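Local structure of alcohol dehydrogenase (5VM2) at residues 263-268 with 288-293. The protein is probably a zinc-containing, NAD(P)-dependent dehydrogenase that oxidises alcohol groups, although its specific substrate is unknown. Sequence-based numbering, arbitrary orientation.
Sequences KIMIVG and QTVFRY
Met-265, Ile-266 and Val-267 pair in parallel with Gln-288, Thr-289 and Val-290, joining the last two strands of the six-stranded Rossmann sheet, with 286-290 at its edge within the chain. In a parallel ladder one residue bonds to the two that flank its partner, and here Ile-266, opposite Thr-289, does so: its N binds Gln-288 O (2.9 Å) and its O takes Val-290 N (2.8 Å), while Gln-288 N reaches Ile-264 O in a nearly straight bond (164°). At the C-terminal end the pairing frays: Gly-268 N, which closes the inverse gamma turn centred on Val-267 through a weak bond to Ile-266 O, also reaches Val-290 O only weakly. On the face of Met-265 and Val-290, the methionine chain bends at chi2 and chi3 (-65° and -60°), which folds CE back toward the neighbouring strand, 3.6 Å from Val-290 CG2 and also near Gln-288 OE1. Val-267 CG2 meets that same valine methyl at 4.3 Å, and helix 145-163 packs against both valines. On the other face of the sheet, Thr-289 CG2 approaches Ile-266 CB at 4.2 Å. Two chemistries thus share the work: main-chain bonds set the register, and apolar contacts join the two strands on the face that packs against helix 145-163.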
loop_
_atom_site.group_PDB
_atom_site.type_symbol
_atom_site.label_atom_id
_atom_site.label_comp_id
_atom_site.label_asym_id
_atom_site.label_seq_id
_atom_site.Cartn_x
_atom_site.Cartn_y
_atom_site.Cartn_z
ATOM N N LYS A 263 20.861 -6.237 4.006
ATOM C CA LYS A 263 20.061 -5.269 3.266
ATOM C C LYS A 263 19.164 -4.473 4.198
ATOM O O LYS A 263 18.540 -5.034 5.102
ATOM C CB LYS A 263 19.176 -5.950 2.225
ATOM C CG LYS A 263 19.910 -6.580 1.064
ATOM C CD LYS A 263 18.965 -7.506 0.318
ATOM C CE LYS A 263 19.639 -8.148 -0.884
ATOM N NZ LYS A 263 18.787 -9.226 -1.449
ATOM N N ILE A 264 19.087 -3.166 3.948
ATOM C CA ILE A 264 18.066 -2.295 4.520
ATOM C C ILE A 264 17.113 -1.903 3.395
ATOM O O ILE A 264 17.550 -1.394 2.357
ATOM C CB ILE A 264 18.680 -1.044 5.171
ATOM C CG1 ILE A 264 19.580 -1.441 6.350
ATOM C CG2 ILE A 264 17.578 -0.090 5.618
ATOM C CD1 ILE A 264 20.481 -0.330 6.834
ATOM N N MET A 265 15.822 -2.157 3.588
ATOM C CA MET A 265 14.799 -1.785 2.620
ATOM C C MET A 265 13.956 -0.668 3.210
ATOM O O MET A 265 13.413 -0.815 4.308
ATOM C CB MET A 265 13.896 -2.970 2.272
ATOM C CG MET A 265 14.606 -4.292 2.051
ATOM S SD MET A 265 15.696 -4.284 0.630
ATOM C CE MET A 265 14.573 -3.909 -0.720
ATOM N N ILE A 266 13.842 0.431 2.481
ATOM C CA ILE A 266 13.022 1.563 2.886
ATOM C C ILE A 266 11.730 1.478 2.085
ATOM O O ILE A 266 11.692 1.809 0.894
ATOM C CB ILE A 266 13.747 2.889 2.670
ATOM C CG1 ILE A 266 15.008 2.922 3.530
ATOM C CG2 ILE A 266 12.832 4.050 2.985
ATOM C CD1 ILE A 266 15.916 4.050 3.191
ATOM N N VAL A 267 10.667 1.027 2.743
ATOM C CA VAL A 267 9.396 0.764 2.077
ATOM C C VAL A 267 8.609 2.071 2.108
ATOM O O VAL A 267 7.823 2.333 3.018
ATOM C CB VAL A 267 8.648 -0.395 2.721
ATOM C CG1 VAL A 267 7.264 -0.528 2.121
ATOM C CG2 VAL A 267 9.444 -1.677 2.533
ATOM N N GLY A 268 8.855 2.910 1.103
ATOM C CA GLY A 268 8.115 4.139 0.914
ATOM C C GLY A 268 8.619 5.301 1.756
ATOM O O GLY A 268 9.446 5.160 2.660
ATOM N N GLN A 288 18.171 0.039 -0.007
ATOM C CA GLN A 288 17.382 0.222 -1.218
ATOM C C GLN A 288 16.006 0.754 -0.864
ATOM O O GLN A 288 15.339 0.215 0.024
ATOM C CB GLN A 288 17.245 -1.079 -2.017
ATOM C CG GLN A 288 16.603 -0.834 -3.397
ATOM C CD GLN A 288 16.618 -2.056 -4.288
ATOM O OE1 GLN A 288 16.804 -3.178 -3.816
ATOM N NE2 GLN A 288 16.423 -1.847 -5.587
ATOM N N THR A 289 15.588 1.812 -1.554
ATOM C CA THR A 289 14.219 2.284 -1.441
ATOM C C THR A 289 13.307 1.388 -2.266
ATOM O O THR A 289 13.727 0.778 -3.255
ATOM C CB THR A 289 14.088 3.741 -1.896
ATOM O OG1 THR A 289 14.622 3.902 -3.219
ATOM C CG2 THR A 289 14.823 4.670 -0.940
ATOM N N VAL A 290 12.059 1.280 -1.829
ATOM C CA VAL A 290 11.074 0.414 -2.465
ATOM C C VAL A 290 9.873 1.273 -2.824
ATOM O O VAL A 290 9.331 1.973 -1.962
ATOM C CB VAL A 290 10.656 -0.753 -1.549
ATOM C CG1 VAL A 290 9.756 -1.718 -2.298
ATOM C CG2 VAL A 290 11.880 -1.477 -1.028
ATOM N N PHE A 291 9.458 1.219 -4.085
ATOM C CA PHE A 291 8.459 2.140 -4.619
ATOM C C PHE A 291 7.290 1.366 -5.216
ATOM O O PHE A 291 7.411 0.787 -6.302
ATOM C CB PHE A 291 9.090 3.058 -5.659
ATOM C CG PHE A 291 8.219 4.211 -6.049
ATOM C CD1 PHE A 291 7.566 4.222 -7.275
ATOM C CD2 PHE A 291 8.054 5.289 -5.190
ATOM C CE1 PHE A 291 6.762 5.289 -7.640
ATOM C CE2 PHE A 291 7.253 6.363 -5.549
ATOM C CZ PHE A 291 6.604 6.363 -6.773
ATOM N N ARG A 292 6.152 1.383 -4.516
ATOM C CA ARG A 292 4.921 0.750 -4.982
ATOM C C ARG A 292 5.150 -0.713 -5.355
ATOM O O ARG A 292 5.493 -1.527 -4.494
ATOM C CB ARG A 292 4.333 1.532 -6.164
ATOM C CG ARG A 292 3.866 2.940 -5.782
ATOM C CD ARG A 292 3.423 3.745 -6.994
ATOM N NE ARG A 292 3.012 5.100 -6.637
ATOM C CZ ARG A 292 3.048 6.132 -7.473
ATOM N NH1 ARG A 292 3.479 5.965 -8.715
ATOM N NH2 ARG A 292 2.656 7.334 -7.067
ATOM N N TYR A 293 4.960 -1.065 -6.622
ATOM C CA TYR A 293 4.975 -2.471 -7.012
ATOM C C TYR A 293 5.121 -2.554 -8.522
ATOM O O TYR A 293 4.715 -1.642 -9.247
ATOM C CB TYR A 293 3.687 -3.185 -6.574
ATOM C CG TYR A 293 2.543 -2.213 -6.535
ATOM C CD1 TYR A 293 1.957 -1.763 -7.711
ATOM C CD2 TYR A 293 2.093 -1.685 -5.332
ATOM C CE1 TYR A 293 0.938 -0.844 -7.689
ATOM C CE2 TYR A 293 1.076 -0.763 -5.302
ATOM C CZ TYR A 293 0.504 -0.347 -6.485
ATOM O OH TYR A 293 -0.508 0.577 -6.462
#